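Local coordinates for protein amidohydrolase (Xanthomonas campestris pv. campestris, PDB 4DZH) that probably deaminates adenosine-type compounds such as 5'-methylthioadenosine by zinc-dependent hydrolysis in a TIM-barrel amidohydrolase fold, at residues R424-D428 against M429-A433; V23-I26 against E27-A30. All blocks are in the same frame, centred on the assembly; numbering follows the deposited sequence.

Contact 1: residues R424-D428 against M429-A433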
ATOM      1  N   ARG A 424      11.716 -15.959   7.465  0.55 21.19           N
ATOM      2  CA  ARG A 424      12.173 -14.640   7.014  0.55 19.48           C
ATOM      3  C   ARG A 424      13.639 -14.576   6.639  0.55 19.76           C
ATOM      4  O   ARG A 424      14.128 -13.492   6.292  0.55 23.76           O
ATOM      5  CB  ARG A 424      11.888 -13.567   8.070  0.55 20.88           C
ATOM      6  CG  ARG A 424      10.433 -13.432   8.451  0.55 23.11           C
ATOM      7  CD  ARG A 424       9.631 -12.600   7.436  0.55 23.26           C
ATOM      8  NE  ARG A 424      10.162 -11.270   7.127  0.55 21.70           N
ATOM      9  CZ  ARG A 424      10.000 -10.705   5.931  0.55 18.19           C
ATOM     10  NH1 ARG A 424       9.321 -11.363   4.988  0.55 10.96           N
ATOM     11  NH2 ARG A 424      10.502  -9.495   5.679  0.55 21.31           N
ATOM     12  N   GLU A 425      14.349 -15.702   6.727  1.00 15.57           N
ATOM     13  CA  GLU A 425      15.769 -15.712   6.355  1.00 17.08           C
ATOM     14  C   GLU A 425      15.939 -16.141   4.894  1.00 18.73           C
ATOM     15  O   GLU A 425      15.451 -17.208   4.510  1.00 20.98           O
ATOM     16  CB  GLU A 425      16.614 -16.596   7.305  1.00 20.34           C
ATOM     17  CG  GLU A 425      18.143 -16.458   7.033  1.00 33.19           C
ATOM     18  CD  GLU A 425      19.037 -17.259   7.995  1.00 38.61           C
ATOM     19  OE1 GLU A 425      18.487 -17.896   8.924  1.00 38.62           O
ATOM     20  OE2 GLU A 425      20.285 -17.247   7.808  1.00 41.01           O
ATOM     21  N   LEU A 426      16.695 -15.376   4.105  1.00 20.95           N
ATOM     22  CA  LEU A 426      16.989 -15.746   2.722  1.00 21.30           C
ATOM     23  C   LEU A 426      18.109 -16.783   2.657  1.00 22.56           C
ATOM     24  O   LEU A 426      19.170 -16.587   3.236  1.00 21.88           O
ATOM     25  CB  LEU A 426      17.405 -14.520   1.916  1.00 22.25           C
ATOM     26  CG  LEU A 426      16.288 -13.591   1.432  1.00 18.65           C
ATOM     27  CD1 LEU A 426      16.969 -12.394   0.858  1.00 22.77           C
ATOM     28  CD2 LEU A 426      15.450 -14.345   0.372  1.00 20.06           C
ATOM     29  N   ILE A 427      17.878 -17.855   1.912  1.00 27.75           N
ATOM     30  CA  ILE A 427      18.852 -18.931   1.720  1.00 25.36           C
ATOM     31  C   ILE A 427      19.810 -18.621   0.593  1.00 28.65           C
ATOM     32  O   ILE A 427      19.410 -18.219  -0.514  1.00 35.63           O
ATOM     33  CB  ILE A 427      18.114 -20.237   1.408  1.00 27.31           C
ATOM     34  CG1 ILE A 427      17.131 -20.578   2.538  1.00 23.68           C
ATOM     35  CG2 ILE A 427      19.099 -21.393   1.234  1.00 31.51           C
ATOM     36  CD1 ILE A 427      17.741 -20.497   3.953  1.00 21.21           C
ATOM     37  N   ASP A 428      21.078 -18.798   0.871  1.00 26.50           N
ATOM     38  CA  ASP A 428      22.119 -18.516  -0.104  1.00 30.83           C
ATOM     39  C   ASP A 428      22.092 -17.078  -0.603  1.00 29.43           C
ATOM     40  O   ASP A 428      22.561 -16.816  -1.730  1.00 29.30           O
ATOM     41  CB  ASP A 428      22.047 -19.483  -1.301  1.00 31.06           C
ATOM     42  CG  ASP A 428      22.311 -20.945  -0.908  1.00 36.15           C
ATOM     43  OD1 ASP A 428      23.066 -21.207   0.076  1.00 31.58           O
ATOM     44  OD2 ASP A 428      21.774 -21.836  -1.607  1.00 39.78           O
ATOM     45  N   MET A 429      21.527 -16.149   0.195  1.00 27.24           N
ATOM     46  CA  MET A 429      21.685 -14.749  -0.105  1.00 26.50           C
ATOM     47  C   MET A 429      22.141 -14.095   1.181  1.00 22.74           C
ATOM     48  O   MET A 429      21.773 -14.521   2.266  1.00 25.64           O
ATOM     49  CB  MET A 429      20.374 -14.111  -0.626  1.00 18.18           C
ATOM     50  CG  MET A 429      19.721 -14.932  -1.737  1.00 19.50           C
ATOM     51  SD  MET A 429      18.477 -13.970  -2.615  1.00 22.30           S
ATOM     52  CE  MET A 429      19.458 -12.894  -3.617  1.00 16.29           C
ATOM     53  N   ASP A 430      22.984 -13.097   1.046  1.00 24.65           N
ATOM     54  CA  ASP A 430      23.445 -12.338   2.202  1.00 27.92           C
ATOM     55  C   ASP A 430      22.962 -10.885   2.090  1.00 24.54           C
ATOM     56  O   ASP A 430      23.486 -10.101   1.288  1.00 25.18           O
ATOM     57  CB  ASP A 430      24.973 -12.449   2.273  1.00 32.88           C
ATOM     58  CG  ASP A 430      25.556 -11.733   3.472  1.00 40.54           C
ATOM     59  OD1 ASP A 430      25.376 -12.210   4.615  1.00 45.27           O
ATOM     60  OD2 ASP A 430      26.197 -10.683   3.264  1.00 43.65           O
ATOM     61  N   THR A 431      21.961 -10.528   2.897  1.00 28.15           N
ATOM     62  CA  THR A 431      21.384  -9.171   2.841  1.00 28.10           C
ATOM     63  C   THR A 431      22.411  -8.056   3.069  1.00 26.24           C
ATOM     64  O   THR A 431      22.340  -6.989   2.446  1.00 25.81           O
ATOM     65  CB  THR A 431      20.184  -9.023   3.790  1.00 31.48           C
ATOM     66  OG1 THR A 431      20.586  -9.337   5.123  1.00 34.85           O
ATOM     67  CG2 THR A 431      19.087  -9.984   3.388  1.00 31.33           C
ATOM     68  N   ALA A 432      23.409  -8.308   3.921  1.00 27.47           N
ATOM     69  CA  ALA A 432      24.429  -7.286   4.125  1.00 24.01           C
ATOM     70  C   ALA A 432      25.249  -6.985   2.885  1.00 23.84           C
ATOM     71  O   ALA A 432      25.553  -5.828   2.618  1.00 26.69           O
ATOM     72  CB  ALA A 432      25.361  -7.686   5.278  1.00 29.74           C
ATOM     73  N   ALA A 433      25.628  -8.026   2.124  1.00 26.42           N
ATOM     74  CA  ALA A 433      26.369  -7.799   0.875  1.00 26.38           C
ATOM     75  C   ALA A 433      25.497  -7.093  -0.164  1.00 20.89           C
ATOM     76  O   ALA A 433      25.972  -6.257  -0.938  1.00 22.20           O
ATOM     77  CB  ALA A 433      26.883  -9.126   0.304  1.00 30.13           C
TER
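L426 and M429, three residues apart round a turn, meet through their CB atoms at 3.9 Å and form the central apolar pair. Their side chains lie at a slant to each other. L426 turns one methyl, CD1, into the angle between M429 and T431, where it lies 4.1 Å from M429 SD. The same methyl reaches T431 CG2, also at 4.1 Å, so a single leucine branch spans the whole step from strand end to helix start. T431 can offer that methyl because CG2 stands anti to its carbonyl carbon, leaving OG1 between the two backbone arms (chi1 57°). M429 in turn folds back over the preceding peptide, with its CG 3.4 Å from D428 C; a bend at chi3 (75°) then swings CE off the line of the chain.

The backbone explains this closeness. I427 and D428 occupy the central positions of an open turn near type II, D428 having a left-handed conformation, and L426 CA and M429 CA are drawn to within 5.6 Å.

The one side-chain hydrogen bond made within 424-433 lies at the helix end. D430 is the N-cap of helix 431-447: its OD2 accepts from A433 N at 2.9 Å, the donor arriving from above the carboxylate plane, and thereby occupies one of the first amides of the helix.

Beneath the turn lies helix 114-130, where L426 rests on A126 and L129 and M429 on T122. Strand 418-422, antiparallel to strand 425-426, brings L421 against L426 and V422 against I427, and T431 packs on L389 of the second subunit.

Contact 2: residues V23-I26 against E27-A30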
ATOM      1  N   VAL A  23      -5.111 -23.306   3.927  1.00 24.83           N
ATOM      2  CA  VAL A  23      -4.580 -23.470   2.573  1.00 25.84           C
ATOM      3  C   VAL A  23      -5.518 -22.798   1.575  1.00 24.71           C
ATOM      4  O   VAL A  23      -6.721 -23.044   1.586  1.00 25.40           O
ATOM      5  CB  VAL A  23      -4.396 -24.968   2.173  1.00 24.38           C
ATOM      6  CG1 VAL A  23      -4.001 -25.102   0.706  1.00 24.10           C
ATOM      7  CG2 VAL A  23      -3.364 -25.632   3.108  1.00 28.05           C
ATOM      8  N   VAL A  24      -4.969 -21.921   0.728  1.00 24.60           N
ATOM      9  CA  VAL A  24      -5.759 -21.212  -0.257  1.00 25.89           C
ATOM     10  C   VAL A  24      -5.372 -21.698  -1.649  1.00 26.23           C
ATOM     11  O   VAL A  24      -4.363 -21.265  -2.208  1.00 24.93           O
ATOM     12  CB  VAL A  24      -5.520 -19.683  -0.157  1.00 23.06           C
ATOM     13  CG1 VAL A  24      -6.347 -18.968  -1.200  1.00 24.21           C
ATOM     14  CG2 VAL A  24      -5.786 -19.192   1.296  1.00 22.94           C
ATOM     15  N   PRO A  25      -6.149 -22.639  -2.217  1.00 22.01           N
ATOM     16  CA  PRO A  25      -5.689 -23.320  -3.434  1.00 25.50           C
ATOM     17  C   PRO A  25      -5.812 -22.522  -4.739  1.00 25.39           C
ATOM     18  O   PRO A  25      -5.147 -22.916  -5.700  1.00 24.96           O
ATOM     19  CB  PRO A  25      -6.573 -24.573  -3.483  1.00 22.85           C
ATOM     20  CG  PRO A  25      -7.883 -24.128  -2.835  1.00 22.35           C
ATOM     21  CD  PRO A  25      -7.455 -23.139  -1.732  1.00 22.32           C
ATOM     22  N   ILE A  26      -6.637 -21.475  -4.745  1.00 22.75           N
ATOM     23  CA  ILE A  26      -6.955 -20.614  -5.891  1.00 21.50           C
ATOM     24  C   ILE A  26      -7.923 -21.355  -6.834  1.00 22.47           C
ATOM     25  O   ILE A  26      -8.938 -20.788  -7.264  1.00 21.66           O
ATOM     26  CB  ILE A  26      -5.698 -20.129  -6.648  1.00 18.36           C
ATOM     27  CG1 ILE A  26      -4.767 -19.361  -5.699  1.00 23.74           C
ATOM     28  CG2 ILE A  26      -6.083 -19.236  -7.832  1.00 19.92           C
ATOM     29  CD1 ILE A  26      -5.373 -18.117  -5.073  1.00 23.91           C
ATOM     30  N   GLU A  27      -7.619 -22.627  -7.085  1.00 27.16           N
ATOM     31  CA  GLU A  27      -8.530 -23.531  -7.774  1.00 27.57           C
ATOM     32  C   GLU A  27      -8.833 -24.641  -6.781  1.00 23.94           C
ATOM     33  O   GLU A  27      -7.915 -25.360  -6.375  1.00 29.59           O
ATOM     34  CB  GLU A  27      -7.862 -24.084  -9.046  1.00 27.19           C
ATOM     35  CG  GLU A  27      -7.936 -23.122 -10.243  1.00 27.45           C
ATOM     36  CD  GLU A  27      -9.385 -22.782 -10.594  1.00 36.53           C
ATOM     37  OE1 GLU A  27     -10.280 -23.578 -10.239  1.00 45.91           O
ATOM     38  OE2 GLU A  27      -9.654 -21.740 -11.224  1.00 37.66           O
ATOM     39  N   PRO A  28     -10.097 -24.762  -6.349  1.00 27.71           N
ATOM     40  CA  PRO A  28     -11.292 -23.973  -6.708  1.00 28.82           C
ATOM     41  C   PRO A  28     -11.372 -22.536  -6.153  1.00 30.60           C
ATOM     42  O   PRO A  28     -10.797 -22.214  -5.104  1.00 29.84           O
ATOM     43  CB  PRO A  28     -12.430 -24.809  -6.115  1.00 34.20           C
ATOM     44  CG  PRO A  28     -11.818 -25.422  -4.935  1.00 32.95           C
ATOM     45  CD  PRO A  28     -10.437 -25.809  -5.367  1.00 29.42           C
ATOM     46  N   HIS A  29     -12.124 -21.697  -6.864  1.00 28.32           N
ATOM     47  CA  HIS A  29     -12.223 -20.268  -6.585  1.00 28.68           C
ATOM     48  C   HIS A  29     -12.927 -19.990  -5.270  1.00 30.67           C
ATOM     49  O   HIS A  29     -13.905 -20.661  -4.904  1.00 32.68           O
ATOM     50  CB  HIS A  29     -12.968 -19.568  -7.712  1.00 30.83           C
ATOM     51  CG  HIS A  29     -13.010 -18.082  -7.576  1.00 31.50           C
ATOM     52  ND1 HIS A  29     -11.900 -17.288  -7.787  1.00 30.25           N
ATOM     53  CD2 HIS A  29     -14.019 -17.244  -7.225  1.00 30.99           C
ATOM     54  CE1 HIS A  29     -12.232 -16.022  -7.582  1.00 29.00           C
ATOM     55  NE2 HIS A  29     -13.512 -15.970  -7.251  1.00 31.83           N
ATOM     56  N   ALA A  30     -12.408 -18.985  -4.566  1.00 27.22           N
ATOM     57  CA  ALA A  30     -13.031 -18.454  -3.351  1.00 28.10           C
ATOM     58  C   ALA A  30     -13.122 -19.456  -2.223  1.00 31.95           C
ATOM     59  O   ALA A  30     -13.891 -19.260  -1.274  1.00 40.06           O
ATOM     60  CB  ALA A  30     -14.397 -17.818  -3.638  1.00 28.92           C
TER
HETATM   61  O   HOH W   1      -8.980 -20.902  -3.243  1.00 24.80           O
HETATM   62  O   HOH W   2      -9.112 -18.201  -7.611  1.00 28.08           O
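I26 O takes two contacts: water 2 donates to it at 2.6 Å, and H29 CA, across the bend, makes a CH...O contact at 3.4 Å. Water 2 also lies 2.9 Å from H29 ND1, which ties the imidazole to the backbone three residues earlier. The ring gets there because CG of H29 extends anti to its backbone N (chi1 -175°). A second bridge runs through water 1, which accepts from I26 N and donates to P28 O, so both polar backbone atoms of I26 are engaged by solvent.

The direct bond is E27 N to P25 O, 2.8 Å long. With I26 at positive phi (76°) between them, this closes a classic gamma-turn. The donor stands above the carbonyl plane and nearly at right angles to the C=O bond, as so small a ring requires. A type VIb turn follows at once, built on the cis peptide between E27 and P28.

Proline carbons add close van der Waals contacts: P25 CB lies 3.3 Å from E27 O, and P25 CG meets P28 CD at 4.0 Å, the two rings lying aslant. E27 curls back over the I26 peptide through a bend at chi2 (-59°), while its OE2 forms a salt bridge with R354 of helix 349-363; I26 packs on L353 and T357 of that helix.

Chemically, then, one short bond, two water bridges and a cis proline shape this loop, together with its contacts to the surrounding chain, and the R354 bridge would be expected to favour an ionised E27.

Contact 1 and contact 2 are separate local turns, their centres 31 Å apart and their nearest atoms about 17 Å apart. They come at opposite ends of the modelled chain, yet one sheet connects them: strand 22-23, which enters contact 2, pairs with strand 69-80, and from there the pairing runs through 381-385, 410-415 and 418-422 to strand 425-426 of contact 1. Neither turn lies at a metal site. The indirect relation is through strand 69-80, which carries the zinc ligand H79. The two turns differ in means: segment 424-433 relies on apolar side chains and a helix cap, segment 23-30 mainly on backbone bonds, bridging water and a cis proline, with a salt bridge outward.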